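Local coordinates for protein imelysin (Bacteroides ovatus ATCC 8483, PDB 3OYV) that is an imelysin-like, probably outer-membrane protein of a family implicated in bacterial iron uptake, at residues V31-K36 and D331-E336; N41-W46 and T241-K246; S58-H63 and P228-Y233; D96-Y101 and N184-N189. All coordinates share one frame; numbering follows the deposited sequence. Where two conformers were deposited one is given.

In the fold
From the N terminus, helix 21-47 comes first and carries two of the four contacts. Its residues 31-36 meet the loop 331-336 in contact 1, which closes the longest loop, with 294 residues between the segments. Residues 41-46 then pair with 241-246 of helix 223-261 in contact 2, nested inside contact 1. The next helix, 56-62, returns to the same long helix in contact 3, about 16 Å from contact 2 between centres. Contact 4, innermost, joins helix 71-102 to the loop before helix 189-214, about 40 Å from contact 3 between centres and across the chain's centre from it. The four are strictly nested, and none crosses another.

Contact 1 of 4, residues V31-K36 and D331-E336; sequences VAALLK and DEAAVE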
loop_
_atom_site.group_PDB
_atom_site.type_symbol
_atom_site.label_atom_id
_atom_site.label_comp_id
_atom_site.label_asym_id
_atom_site.label_seq_id
_atom_site.Cartn_x
_atom_site.Cartn_y
_atom_site.Cartn_z
ATOM N N VAL A 31 -4.814 -12.574 11.980
ATOM C CA VAL A 31 -4.507 -11.380 11.190
ATOM C C VAL A 31 -4.289 -11.735 9.709
ATOM O O VAL A 31 -4.770 -11.027 8.814
ATOM C CB VAL A 31 -3.318 -10.645 11.800
ATOM C CG1 VAL A 31 -2.856 -9.477 10.911
ATOM C CG2 VAL A 31 -3.648 -10.134 13.218
ATOM N N ALA A 32 -3.635 -12.866 9.446
ATOM C CA ALA A 32 -3.394 -13.306 8.068
ATOM C C ALA A 32 -4.708 -13.716 7.405
ATOM O O ALA A 32 -4.899 -13.481 6.209
ATOM C CB ALA A 32 -2.408 -14.463 8.020
ATOM N N ALA A 33 -5.640 -14.342 8.169
ATOM C CA ALA A 33 -6.956 -14.723 7.652
ATOM C C ALA A 33 -7.738 -13.489 7.235
ATOM O O ALA A 33 -8.385 -13.465 6.193
ATOM C CB ALA A 33 -7.702 -15.531 8.699
ATOM N N LEU A 34 -7.678 -12.453 8.073
ATOM C CA LEU A 34 -8.384 -11.212 7.763
ATOM C C LEU A 34 -7.837 -10.574 6.478
ATOM O O LEU A 34 -8.571 -10.063 5.655
ATOM C CB LEU A 34 -8.294 -10.220 8.923
ATOM C CG LEU A 34 -9.058 -10.607 10.194
ATOM C CD1 LEU A 34 -8.655 -9.693 11.339
ATOM C CD2 LEU A 34 -10.574 -10.572 9.969
ATOM N N LEU A 35 -6.521 -10.601 6.344
ATOM C CA LEU A 35 -5.832 -10.044 5.162
ATOM C C LEU A 35 -6.216 -10.808 3.890
ATOM O O LEU A 35 -6.376 -10.217 2.818
ATOM C CB LEU A 35 -4.309 -10.040 5.354
ATOM C CG LEU A 35 -3.638 -8.833 6.020
ATOM C CD1 LEU A 35 -2.190 -9.135 6.416
ATOM C CD2 LEU A 35 -3.787 -7.590 5.112
ATOM N N LYS A 36 -6.302 -12.130 4.007
ATOM C CA LYS A 36 -6.689 -13.009 2.909
ATOM C C LYS A 36 -8.119 -12.700 2.470
ATOM O O LYS A 36 -8.406 -12.534 1.282
ATOM C CB LYS A 36 -6.522 -14.463 3.382
ATOM C CG LYS A 36 -7.035 -15.537 2.484
ATOM C CD LYS A 36 -6.746 -16.921 3.079
ATOM C CE LYS A 36 -7.495 -18.004 2.322
ATOM N NZ LYS A 36 -7.026 -18.121 0.905
ATOM N N ASP A 331 -10.829 -21.453 7.046
ATOM C CA ASP A 331 -9.789 -20.436 6.839
ATOM C C ASP A 331 -10.231 -19.027 7.264
ATOM O O ASP A 331 -9.411 -18.090 7.190
ATOM C CB ASP A 331 -9.344 -20.384 5.384
ATOM C CG ASP A 331 -8.466 -21.549 4.971
ATOM O OD1 ASP A 331 -7.840 -22.224 5.824
ATOM O OD2 ASP A 331 -8.350 -21.734 3.740
ATOM N N GLU A 332 -11.474 -18.871 7.716
ATOM C CA GLU A 332 -11.963 -17.564 8.155
ATOM C C GLU A 332 -11.306 -17.137 9.469
ATOM O O GLU A 332 -10.877 -17.960 10.267
ATOM C CB GLU A 332 -13.487 -17.583 8.303
ATOM C CG GLU A 332 -14.198 -17.888 6.980
ATOM C CD GLU A 332 -15.682 -17.533 6.988
ATOM O OE1 GLU A 332 -16.260 -17.340 8.076
ATOM O OE2 GLU A 332 -16.271 -17.453 5.890
ATOM N N ALA A 333 -11.240 -15.837 9.707
ATOM C CA ALA A 333 -10.724 -15.311 10.943
ATOM C C ALA A 333 -11.624 -15.715 12.108
ATOM O O ALA A 333 -12.825 -15.879 11.940
ATOM C CB ALA A 333 -10.643 -13.801 10.877
ATOM N N ALA A 334 -11.031 -15.852 13.284
ATOM C CA ALA A 334 -11.760 -16.055 14.544
ATOM C C ALA A 334 -12.448 -14.777 15.022
ATOM O O ALA A 334 -13.535 -14.831 15.597
ATOM C CB ALA A 334 -10.805 -16.561 15.640
ATOM N N VAL A 335 -11.789 -13.635 14.819
ATOM C CA VAL A 335 -12.244 -12.360 15.351
ATOM C C VAL A 335 -12.024 -11.261 14.310
ATOM O O VAL A 335 -10.914 -11.094 13.778
ATOM C CB VAL A 335 -11.469 -11.972 16.622
ATOM C CG1 VAL A 335 -11.887 -10.575 17.114
ATOM C CG2 VAL A 335 -11.671 -13.015 17.759
ATOM N N GLU A 336 -13.077 -10.479 14.074
ATOM C CA GLU A 336 -13.035 -9.308 13.215
ATOM C C GLU A 336 -12.356 -8.175 14.000
ATOM O O GLU A 336 -13.046 -7.281 14.526
ATOM C CB GLU A 336 -14.450 -8.949 12.748
ATOM C CG GLU A 336 -14.508 -8.006 11.598
ATOM C CD GLU A 336 -13.989 -8.617 10.297
ATOM O OE1 GLU A 336 -14.295 -9.813 10.009
ATOM O OE2 GLU A 336 -13.295 -7.869 9.552
HETATM O O HOH W 1 -9.220 -16.197 5.134
#
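Ala33 and Leu34, neighbours on helix 21-47, meet the irregular loop around Ala333. The tightest point is Leu34 CD2 against Ala333 CB at 3.4 Å, closer than usual for two methyl groups. The other Leu34 methyl, CD1, lies 3.6 Å from Val335 O, while CD2 also reaches the carboxylate of Glu336, with OE1 at 3.8 Å. Leu34 thus spreads its two branches over different parts of the loop. Beside it, Ala33 CB sits 3.4 Å from Asp331 O and also touches Ala333 CB; with such small side chains, Ala33 CA and Ala333 CA lie only 5.0 Å apart. The motif is an irregular loop laid along one face of a helix in a mainly helical fold, and a water joins the two backbones by donating to Ala33 O and to Asp331 O, the latter at 2.8 Å. With an alanine in place of Leu34, the Ala333 methyl would probably lose its packing partner and a gap would open between helix and loop. Further out, Glu336 bends at chi2 (68°), bringing its carboxylate back to Leu34, and OE2 forms a salt bridge with Arg342. Lys36 NZ and Asp331 OD2 stay 4.8 Å apart; the ammonium instead forms a salt bridge with Asp250, while Asp331 OD1 hydrogen-bonds to Tyr253 OH. Asn30 OD1 accepts from Val335 N, tying the loop to the preceding helical turn.

Contact 2 of 4, residues N41-W46 and T241-K246; sequences NLYNAW and TYKSLK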
loop_
_atom_site.group_PDB
_atom_site.type_symbol
_atom_site.label_atom_id
_atom_site.label_comp_id
_atom_site.label_asym_id
_atom_site.label_seq_id
_atom_site.Cartn_x
_atom_site.Cartn_y
_atom_site.Cartn_z
ATOM N N ASN A 41 -11.863 -10.156 -1.310
ATOM C CA ASN A 41 -13.067 -9.375 -1.532
ATOM C C ASN A 41 -12.771 -8.134 -2.379
ATOM O O ASN A 41 -13.584 -7.788 -3.218
ATOM C CB ASN A 41 -13.714 -8.977 -0.224
ATOM C CG ASN A 41 -14.305 -10.177 0.510
ATOM O OD1 ASN A 41 -14.551 -11.246 -0.094
ATOM N ND2 ASN A 41 -14.493 -10.022 1.810
ATOM N N LEU A 42 -11.615 -7.518 -2.153
ATOM C CA LEU A 42 -11.194 -6.337 -2.963
ATOM C C LEU A 42 -11.058 -6.720 -4.450
ATOM O O LEU A 42 -11.581 -6.056 -5.342
ATOM C CB LEU A 42 -9.866 -5.819 -2.424
ATOM C CG LEU A 42 -9.234 -4.627 -3.153
ATOM C CD1 LEU A 42 -10.227 -3.457 -3.351
ATOM C CD2 LEU A 42 -8.028 -4.197 -2.340
ATOM N N TYR A 43 -10.336 -7.806 -4.723
ATOM C CA TYR A 43 -10.156 -8.270 -6.089
ATOM C C TYR A 43 -11.531 -8.624 -6.721
ATOM O O TYR A 43 -11.830 -8.263 -7.868
ATOM C CB TYR A 43 -9.241 -9.476 -6.096
ATOM C CG TYR A 43 -9.104 -10.134 -7.460
ATOM C CD1 TYR A 43 -8.651 -9.431 -8.575
ATOM C CD2 TYR A 43 -9.402 -11.476 -7.624
ATOM C CE1 TYR A 43 -8.513 -10.037 -9.802
ATOM C CE2 TYR A 43 -9.257 -12.093 -8.843
ATOM C CZ TYR A 43 -8.791 -11.396 -9.934
ATOM O OH TYR A 43 -8.667 -12.023 -11.157
ATOM N N ASN A 44 -12.349 -9.390 -6.004
ATOM C CA ASN A 44 -13.633 -9.790 -6.554
ATOM C C ASN A 44 -14.572 -8.618 -6.823
ATOM O O ASN A 44 -15.336 -8.657 -7.796
ATOM C CB ASN A 44 -14.331 -10.806 -5.653
ATOM C CG ASN A 44 -13.639 -12.173 -5.657
ATOM O OD1 ASN A 44 -12.877 -12.487 -6.565
ATOM N ND2 ASN A 44 -13.905 -12.990 -4.612
ATOM N N ALA A 45 -14.461 -7.551 -6.025
ATOM C CA ALA A 45 -15.319 -6.378 -6.222
ATOM C C ALA A 45 -14.973 -5.738 -7.567
ATOM O O ALA A 45 -15.844 -5.319 -8.312
ATOM C CB ALA A 45 -15.118 -5.379 -5.133
ATOM N N TRP A 46 -13.672 -5.687 -7.868
ATOM C CA TRP A 46 -13.220 -5.144 -9.150
ATOM C C TRP A 46 -13.464 -6.071 -10.315
ATOM O O TRP A 46 -13.772 -5.621 -11.417
ATOM C CB TRP A 46 -11.724 -4.768 -9.082
ATOM C CG TRP A 46 -11.473 -3.383 -8.535
ATOM C CD1 TRP A 46 -11.297 -3.035 -7.216
ATOM C CD2 TRP A 46 -11.388 -2.156 -9.279
ATOM N NE1 TRP A 46 -11.145 -1.683 -7.094
ATOM C CE2 TRP A 46 -11.176 -1.124 -8.348
ATOM C CE3 TRP A 46 -11.513 -1.824 -10.632
ATOM C CZ2 TRP A 46 -11.014 0.212 -8.739
ATOM C CZ3 TRP A 46 -11.336 -0.507 -11.011
ATOM C CH2 TRP A 46 -11.114 0.489 -10.088
ATOM N N THR A 241 -3.012 -5.756 -10.542
ATOM C CA THR A 241 -2.402 -5.515 -9.251
ATOM C C THR A 241 -3.218 -6.154 -8.124
ATOM O O THR A 241 -2.635 -6.800 -7.226
ATOM C CB THR A 241 -2.193 -4.000 -8.998
ATOM O OG1 THR A 241 -1.346 -3.489 -10.038
ATOM C CG2 THR A 241 -1.570 -3.747 -7.648
ATOM N N TYR A 242 -4.541 -6.014 -8.177
ATOM C CA TYR A 242 -5.360 -6.626 -7.146
ATOM C C TYR A 242 -5.384 -8.170 -7.269
ATOM O O TYR A 242 -5.495 -8.854 -6.253
ATOM C CB TYR A 242 -6.744 -6.046 -7.128
ATOM C CG TYR A 242 -6.831 -4.622 -6.655
ATOM C CD1 TYR A 242 -6.060 -4.157 -5.602
ATOM C CD2 TYR A 242 -7.763 -3.766 -7.211
ATOM C CE1 TYR A 242 -6.180 -2.826 -5.137
ATOM C CE2 TYR A 242 -7.914 -2.476 -6.746
ATOM C CZ TYR A 242 -7.139 -2.005 -5.707
ATOM O OH TYR A 242 -7.371 -0.720 -5.237
ATOM N N LYS A 243 -5.274 -8.700 -8.482
ATOM C CA LYS A 243 -5.135 -10.153 -8.655
ATOM C C LYS A 243 -3.866 -10.637 -7.971
ATOM O O LYS A 243 -3.874 -11.639 -7.245
ATOM C CB LYS A 243 -5.101 -10.552 -10.141
ATOM C CG LYS A 243 -5.174 -12.071 -10.349
ATOM C CD LYS A 243 -5.081 -12.406 -11.841
ATOM C CE LYS A 243 -5.181 -13.904 -12.084
ATOM N NZ LYS A 243 -5.200 -14.282 -13.531
ATOM N N SER A 244 -2.775 -9.934 -8.191
ATOM C CA SER A 244 -1.480 -10.288 -7.579
ATOM C C SER A 244 -1.578 -10.209 -6.056
ATOM O O SER A 244 -1.096 -11.077 -5.343
ATOM C CB SER A 244 -0.327 -9.390 -8.092
ATOM O OG SER A 244 0.925 -9.741 -7.527
ATOM N N LEU A 245 -2.219 -9.144 -5.568
ATOM C CA LEU A 245 -2.405 -8.972 -4.125
ATOM C C LEU A 245 -3.186 -10.145 -3.538
ATOM O O LEU A 245 -2.814 -10.658 -2.458
ATOM C CB LEU A 245 -3.111 -7.648 -3.854
ATOM C CG LEU A 245 -3.455 -7.348 -2.397
ATOM C CD1 LEU A 245 -2.191 -7.234 -1.536
ATOM C CD2 LEU A 245 -4.309 -6.082 -2.317
ATOM N N LYS A 246 -4.281 -10.535 -4.182
ATOM C CA LYS A 246 -5.044 -11.679 -3.709
ATOM C C LYS A 246 -4.190 -12.948 -3.671
ATOM O O LYS A 246 -4.172 -13.673 -2.668
ATOM C CB LYS A 246 -6.300 -11.839 -4.575
ATOM C CG LYS A 246 -7.297 -12.885 -4.121
ATOM C CD LYS A 246 -6.912 -14.250 -4.595
ATOM C CE LYS A 246 -8.044 -15.332 -4.357
ATOM N NZ LYS A 246 -8.219 -15.699 -2.887
HETATM O O HOH W 2 -10.140 -0.041 -5.021
#
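Tyr242 projects from helix 223-261 into the hollow between Leu42 and Trp46 on helix 21-47, where two long helices of this helical fold pack nearly antiparallel. Their local axes approach to 8.7 Å at an angle of 149°. Leu42 forms one wall of the hollow: its CG stands over the centre of the Tyr242 ring in a CH-pi contact, 4.0 Å from the centroid, and its CD2 reaches Tyr242 CE1. The indole of Trp46 meets the same ring at a slant, the planes inclined by 46°, with NE1 3.3 Å from Tyr242 CE2.

The reverse bump is Tyr43. Its CG lies anti to the backbone N (chi1 174°), which carries the ring across to the backbone of the other helix. There Lys243 CA sits over one ring face, 3.9 Å from the centroid, and Tyr43 CE1 touches Lys243 CB at 3.5 Å. The extended lysine chain runs alongside the ring in the same direction, its CG reaching Tyr43 OH. Lys246 CB abuts Tyr43 CB, while its ammonium turns away to a salt bridge with Asp250. A water at the indole edge, in the ring plane, accepts from Trp46 NE1 at 2.8 Å and hydrogen-bonds to Tyr242 OH.

Contact 3 of 4, residues S58-H63 and P228-Y233; sequences SLFKAH and PVVTQY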
loop_
_atom_site.group_PDB
_atom_site.type_symbol
_atom_site.label_atom_id
_atom_site.label_comp_id
_atom_site.label_asym_id
_atom_site.label_seq_id
_atom_site.Cartn_x
_atom_site.Cartn_y
_atom_site.Cartn_z
ATOM N N SER A 58 -15.971 -3.035 -14.748
ATOM C CA SER A 58 -16.948 -2.742 -15.793
ATOM C C SER A 58 -17.583 -1.358 -15.562
ATOM O O SER A 58 -17.787 -0.593 -16.515
ATOM C CB SER A 58 -18.007 -3.833 -15.862
ATOM O OG SER A 58 -17.487 -5.072 -16.354
ATOM N N LEU A 59 -17.906 -1.046 -14.311
ATOM C CA LEU A 59 -18.501 0.236 -13.943
ATOM C C LEU A 59 -17.583 1.415 -14.323
ATOM O O LEU A 59 -18.014 2.378 -14.970
ATOM C CB LEU A 59 -18.810 0.220 -12.430
ATOM C CG LEU A 59 -19.439 1.448 -11.797
ATOM C CD1 LEU A 59 -20.072 1.042 -10.465
ATOM C CD2 LEU A 59 -18.469 2.566 -11.577
ATOM N N PHE A 60 -16.322 1.324 -13.931
ATOM C CA PHE A 60 -15.389 2.400 -14.169
ATOM C C PHE A 60 -15.110 2.576 -15.657
ATOM O O PHE A 60 -15.035 3.706 -16.133
ATOM C CB PHE A 60 -14.110 2.157 -13.386
ATOM C CG PHE A 60 -13.279 3.402 -13.146
ATOM C CD1 PHE A 60 -13.721 4.411 -12.291
ATOM C CD2 PHE A 60 -12.061 3.562 -13.775
ATOM C CE1 PHE A 60 -12.928 5.545 -12.061
ATOM C CE2 PHE A 60 -11.299 4.670 -13.555
ATOM C CZ PHE A 60 -11.706 5.662 -12.700
ATOM N N LYS A 61 -14.929 1.478 -16.387
ATOM C CA LYS A 61 -14.703 1.578 -17.826
ATOM C C LYS A 61 -15.901 2.106 -18.603
ATOM O O LYS A 61 -15.733 2.716 -19.665
ATOM C CB LYS A 61 -14.282 0.227 -18.428
ATOM C CG LYS A 61 -12.937 -0.199 -17.904
ATOM C CD LYS A 61 -12.438 -1.517 -18.513
ATOM C CE LYS A 61 -13.216 -2.716 -17.969
ATOM N NZ LYS A 61 -12.813 -3.986 -18.633
ATOM N N ALA A 62 -17.102 1.832 -18.117
ATOM C CA ALA A 62 -18.313 2.300 -18.797
ATOM C C ALA A 62 -18.588 3.772 -18.524
ATOM O O ALA A 62 -19.081 4.485 -19.396
ATOM C CB ALA A 62 -19.540 1.468 -18.371
ATOM N N HIS A 63 -18.311 4.197 -17.298
ATOM C CA HIS A 63 -18.505 5.549 -16.817
ATOM C C HIS A 63 -19.764 6.210 -17.376
ATOM O O HIS A 63 -19.706 7.236 -18.054
ATOM C CB HIS A 63 -17.242 6.398 -17.006
ATOM C CG HIS A 63 -16.644 6.342 -18.383
ATOM N ND1 HIS A 63 -17.213 6.968 -19.474
ATOM C CD2 HIS A 63 -15.512 5.742 -18.837
ATOM C CE1 HIS A 63 -16.459 6.749 -20.538
ATOM N NE2 HIS A 63 -15.432 5.994 -20.186
ATOM N N PRO A 228 -9.816 4.796 -24.162
ATOM C CA PRO A 228 -8.814 3.725 -24.198
ATOM C C PRO A 228 -7.814 3.825 -23.059
ATOM O O PRO A 228 -7.247 2.813 -22.648
ATOM C CB PRO A 228 -8.156 3.873 -25.578
ATOM C CG PRO A 228 -8.684 5.041 -26.169
ATOM C CD PRO A 228 -9.896 5.543 -25.427
ATOM N N VAL A 229 -7.576 5.042 -22.596
ATOM C CA VAL A 229 -6.684 5.251 -21.456
ATOM C C VAL A 229 -7.334 4.593 -20.201
ATOM O O VAL A 229 -6.663 3.875 -19.449
ATOM C CB VAL A 229 -6.403 6.742 -21.225
ATOM C CG1 VAL A 229 -5.652 6.939 -19.895
ATOM C CG2 VAL A 229 -5.632 7.344 -22.422
ATOM N N VAL A 230 -8.621 4.852 -19.982
ATOM C CA VAL A 230 -9.342 4.291 -18.826
ATOM C C VAL A 230 -9.368 2.756 -18.897
ATOM O O VAL A 230 -9.098 2.064 -17.915
ATOM C CB VAL A 230 -10.721 4.884 -18.654
ATOM C CG1 VAL A 230 -11.465 4.199 -17.509
ATOM C CG2 VAL A 230 -10.635 6.419 -18.434
ATOM N N THR A 231 -9.657 2.226 -20.066
ATOM C CA THR A 231 -9.787 0.793 -20.242
ATOM C C THR A 231 -8.464 0.115 -19.963
ATOM O O THR A 231 -8.401 -0.896 -19.238
ATOM C CB THR A 231 -10.352 0.495 -21.640
ATOM O OG1 THR A 231 -11.671 0.980 -21.677
ATOM C CG2 THR A 231 -10.287 -1.007 -21.978
ATOM N N GLN A 232 -7.391 0.654 -20.538
ATOM C CA GLN A 232 -6.047 0.103 -20.316
ATOM C C GLN A 232 -5.627 0.169 -18.852
ATOM O O GLN A 232 -5.018 -0.763 -18.307
ATOM C CB GLN A 232 -4.995 0.763 -21.212
ATOM C CG GLN A 232 -3.563 0.360 -21.022
ATOM C CD GLN A 232 -3.250 -1.052 -21.403
ATOM O OE1 GLN A 232 -4.033 -1.748 -22.056
ATOM N NE2 GLN A 232 -2.070 -1.479 -21.034
ATOM N N TYR A 233 -5.916 1.305 -18.218
ATOM C CA TYR A 233 -5.577 1.487 -16.809
ATOM C C TYR A 233 -6.241 0.429 -15.934
ATOM O O TYR A 233 -5.622 -0.197 -15.083
ATOM C CB TYR A 233 -5.997 2.884 -16.398
ATOM C CG TYR A 233 -5.974 3.252 -14.934
ATOM C CD1 TYR A 233 -4.846 3.764 -14.318
ATOM C CD2 TYR A 233 -7.140 3.149 -14.191
ATOM C CE1 TYR A 233 -4.865 4.138 -12.971
ATOM C CE2 TYR A 233 -7.202 3.559 -12.867
ATOM C CZ TYR A 233 -6.056 4.069 -12.279
ATOM O OH TYR A 233 -6.118 4.513 -10.974
#
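Phe60 and Val230 meet where the short helix 56-62 lies against the N-terminal part of helix 223-261. The local axes run nearly antiparallel, at 164°, with a closest approach of 9.2 Å. Phe60 leaves its helix with CG anti to the backbone N (chi1 -159°), and this rotation brings the ring toward the partner although its CB starts off to one side. Ring atom CD2 of Phe60 then comes within 3.8 Å of Val230 CG1, the two side chains crossing at about a right angle. That same Val230 methyl faces both the ring and the backbone of Phe60, with Phe60 O 3.9 Å from Val230 CG1. At the end of the ring, Phe60 CE2 approaches Tyr233 CE2 obliquely at 4.3 Å.

Lys61 differs, with CG anti to the carbonyl carbon and beside the backbone N; with chi2 straight, this lays its methylenes over Thr231, Lys61 CD being 3.9 Å from Thr231 CA. The bend at chi3 (-73°) then redirects CE and NZ, and the ammonium forms a salt bridge with Asp235, one turn farther along the helix. Helix 71-102 completes the apolar side through Cys74, which touches both Phe60 and Val230, while Phe290 from a loop packs on Phe60 and Tyr233.

Contact 4 of 4, residues D96-Y101 and N184-N189; sequences DPYNLY and NHIPSN
Tyr101 lies against Ile186 and Pro187 from its first side-chain carbon to its hydroxyl. CB touches Ile186 CG2 at 3.7 Å, and CG lies over both Ile186 CG2 and Pro187 CD. On one side of the ring CD1 meets Pro187 CB and CG, while CD2 on the other meets Ile186 CB. Farther out, Tyr101 CE1 presses on Pro187 CG at 3.5 Å, CE2 faces Pro187 CD, CZ lies 3.8 Å from Pro187 CG, and OH comes no nearer to Pro187 CG than 4.2 Å. The proline covers one face: its CD is a CH-pi partner 3.8 Å from the centroid and 8° off the normal.

Ile186 and Pro187 occupy the middle of a type I beta turn, His185 to Ser188, just before helix 189-214, with Ser188 at the N-cap. The turn thereby packs on the C-terminal part of helix 71-102. An alanine in place of Tyr101 would probably leave the Pro187 ring without its aromatic cover and open a gap beside Ile186.

Ile186 also wedges CG2 between turns of the helix, 3.6 Å from Pro97 O. Tyr98 presents its edge to Ile186 O, which lies in the ring plane 3.4 Å from Tyr98 CD1, and a water links its OH to Pro187 O.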
loop_
_atom_site.group_PDB
_atom_site.type_symbol
_atom_site.label_atom_id
_atom_site.label_comp_id
_atom_site.label_asym_id
_atom_site.label_seq_id
_atom_site.Cartn_x
_atom_site.Cartn_y
_atom_site.Cartn_z
ATOM N N ASP A 96 5.991 13.415 8.684
ATOM C CA ASP A 96 5.617 13.372 10.104
ATOM C C ASP A 96 6.797 12.969 10.987
ATOM O O ASP A 96 7.113 13.672 11.957
ATOM C CB ASP A 96 4.372 12.526 10.352
ATOM C CG ASP A 96 3.111 13.181 9.854
ATOM O OD1 ASP A 96 3.111 14.407 9.610
ATOM O OD2 ASP A 96 2.089 12.454 9.741
ATOM N N PRO A 97 7.461 11.844 10.679
ATOM C CA PRO A 97 8.658 11.549 11.476
ATOM C C PRO A 97 9.715 12.663 11.422
ATOM O O PRO A 97 10.336 12.990 12.441
ATOM C CB PRO A 97 9.141 10.208 10.901
ATOM C CG PRO A 97 7.937 9.617 10.297
ATOM C CD PRO A 97 7.121 10.732 9.769
ATOM N N TYR A 98 9.941 13.227 10.245
ATOM C CA TYR A 98 10.924 14.300 10.119
ATOM C C TYR A 98 10.585 15.496 11.008
ATOM O O TYR A 98 11.442 15.972 11.759
ATOM C CB TYR A 98 11.028 14.735 8.627
ATOM C CG TYR A 98 12.018 15.855 8.448
ATOM C CD1 TYR A 98 13.392 15.590 8.362
ATOM C CD2 TYR A 98 11.598 17.207 8.409
ATOM C CE1 TYR A 98 14.331 16.622 8.267
ATOM C CE2 TYR A 98 12.534 18.235 8.311
ATOM C CZ TYR A 98 13.880 17.941 8.229
ATOM O OH TYR A 98 14.812 18.953 8.123
ATOM N N ASN A 99 9.347 15.960 10.969
ATOM C CA ASN A 99 9.000 17.147 11.764
ATOM C C ASN A 99 9.035 16.844 13.265
ATOM O O ASN A 99 9.509 17.665 14.056
ATOM C CB ASN A 99 7.654 17.695 11.345
ATOM C CG ASN A 99 7.709 18.327 9.989
ATOM O OD1 ASN A 99 8.734 18.870 9.588
ATOM N ND2 ASN A 99 6.610 18.236 9.262
ATOM N N LEU A 100 8.559 15.664 13.674
ATOM C CA LEU A 100 8.728 15.261 15.082
ATOM C C LEU A 100 10.212 15.305 15.498
ATOM O O LEU A 100 10.562 15.835 16.568
ATOM C CB LEU A 100 8.197 13.836 15.301
ATOM C CG LEU A 100 6.701 13.648 15.360
ATOM C CD1 LEU A 100 6.291 12.167 15.209
ATOM C CD2 LEU A 100 6.107 14.284 16.643
ATOM N N TYR A 101 11.091 14.771 14.669
ATOM C CA TYR A 101 12.487 14.646 14.998
ATOM C C TYR A 101 13.081 16.047 15.145
ATOM O O TYR A 101 13.795 16.336 16.127
ATOM C CB TYR A 101 13.227 13.848 13.918
ATOM C CG TYR A 101 14.580 13.407 14.360
ATOM C CD1 TYR A 101 15.660 14.306 14.476
ATOM C CD2 TYR A 101 14.801 12.077 14.744
ATOM C CE1 TYR A 101 16.883 13.877 14.913
ATOM C CE2 TYR A 101 16.020 11.668 15.190
ATOM C CZ TYR A 101 17.055 12.543 15.276
ATOM O OH TYR A 101 18.303 12.113 15.726
ATOM N N ASN A 184 16.678 5.296 10.914
ATOM C CA ASN A 184 17.937 5.711 11.568
ATOM C C ASN A 184 18.571 6.943 10.945
ATOM O O ASN A 184 19.662 7.358 11.362
ATOM C CB ASN A 184 18.981 4.580 11.574
ATOM C CG ASN A 184 18.611 3.437 12.494
ATOM O OD1 ASN A 184 17.727 3.572 13.303
ATOM N ND2 ASN A 184 19.295 2.292 12.352
ATOM N N HIS A 185 17.909 7.507 9.939
ATOM C CA HIS A 185 18.414 8.671 9.196
ATOM C C HIS A 185 17.339 9.720 8.936
ATOM O O HIS A 185 17.345 10.400 7.908
ATOM C CB HIS A 185 19.021 8.186 7.878
ATOM C CG HIS A 185 20.158 7.266 8.081
ATOM N ND1 HIS A 185 20.042 5.896 8.076
ATOM C CD2 HIS A 185 21.452 7.536 8.350
ATOM C CE1 HIS A 185 21.220 5.362 8.343
ATOM N NE2 HIS A 185 22.092 6.334 8.505
ATOM N N ILE A 186 16.428 9.872 9.885
ATOM C CA ILE A 186 15.322 10.769 9.711
ATOM C C ILE A 186 15.780 12.221 9.430
ATOM O O ILE A 186 15.319 12.781 8.458
ATOM C CB ILE A 186 14.338 10.698 10.876
ATOM C CG1 ILE A 186 13.656 9.319 10.935
ATOM C CG2 ILE A 186 13.333 11.830 10.821
ATOM C CD1 ILE A 186 12.832 9.073 12.197
ATOM N N PRO A 187 16.763 12.787 10.171
ATOM C CA PRO A 187 17.083 14.202 9.918
ATOM C C PRO A 187 17.982 14.426 8.711
ATOM O O PRO A 187 18.388 15.550 8.479
ATOM C CB PRO A 187 17.735 14.636 11.229
ATOM C CG PRO A 187 18.363 13.367 11.760
ATOM C CD PRO A 187 17.332 12.305 11.433
ATOM N N SER A 188 18.320 13.392 7.956
ATOM C CA SER A 188 19.318 13.501 6.894
ATOM C C SER A 188 18.907 14.485 5.804
ATOM O O SER A 188 17.725 14.755 5.600
ATOM C CB SER A 188 19.583 12.142 6.275
ATOM O OG SER A 188 18.489 11.728 5.461
ATOM N N ASN A 189 19.912 15.050 5.138
ATOM C CA ASN A 189 19.663 15.875 3.965
ATOM C C ASN A 189 18.863 15.113 2.914
ATOM O O ASN A 189 18.052 15.681 2.213
ATOM C CB ASN A 189 20.978 16.353 3.357
ATOM C CG ASN A 189 21.725 17.335 4.255
ATOM O OD1 ASN A 189 21.120 18.040 5.051
ATOM N ND2 ASN A 189 23.036 17.387 4.098
HETATM O O HOH W 3 17.583 18.060 8.720
#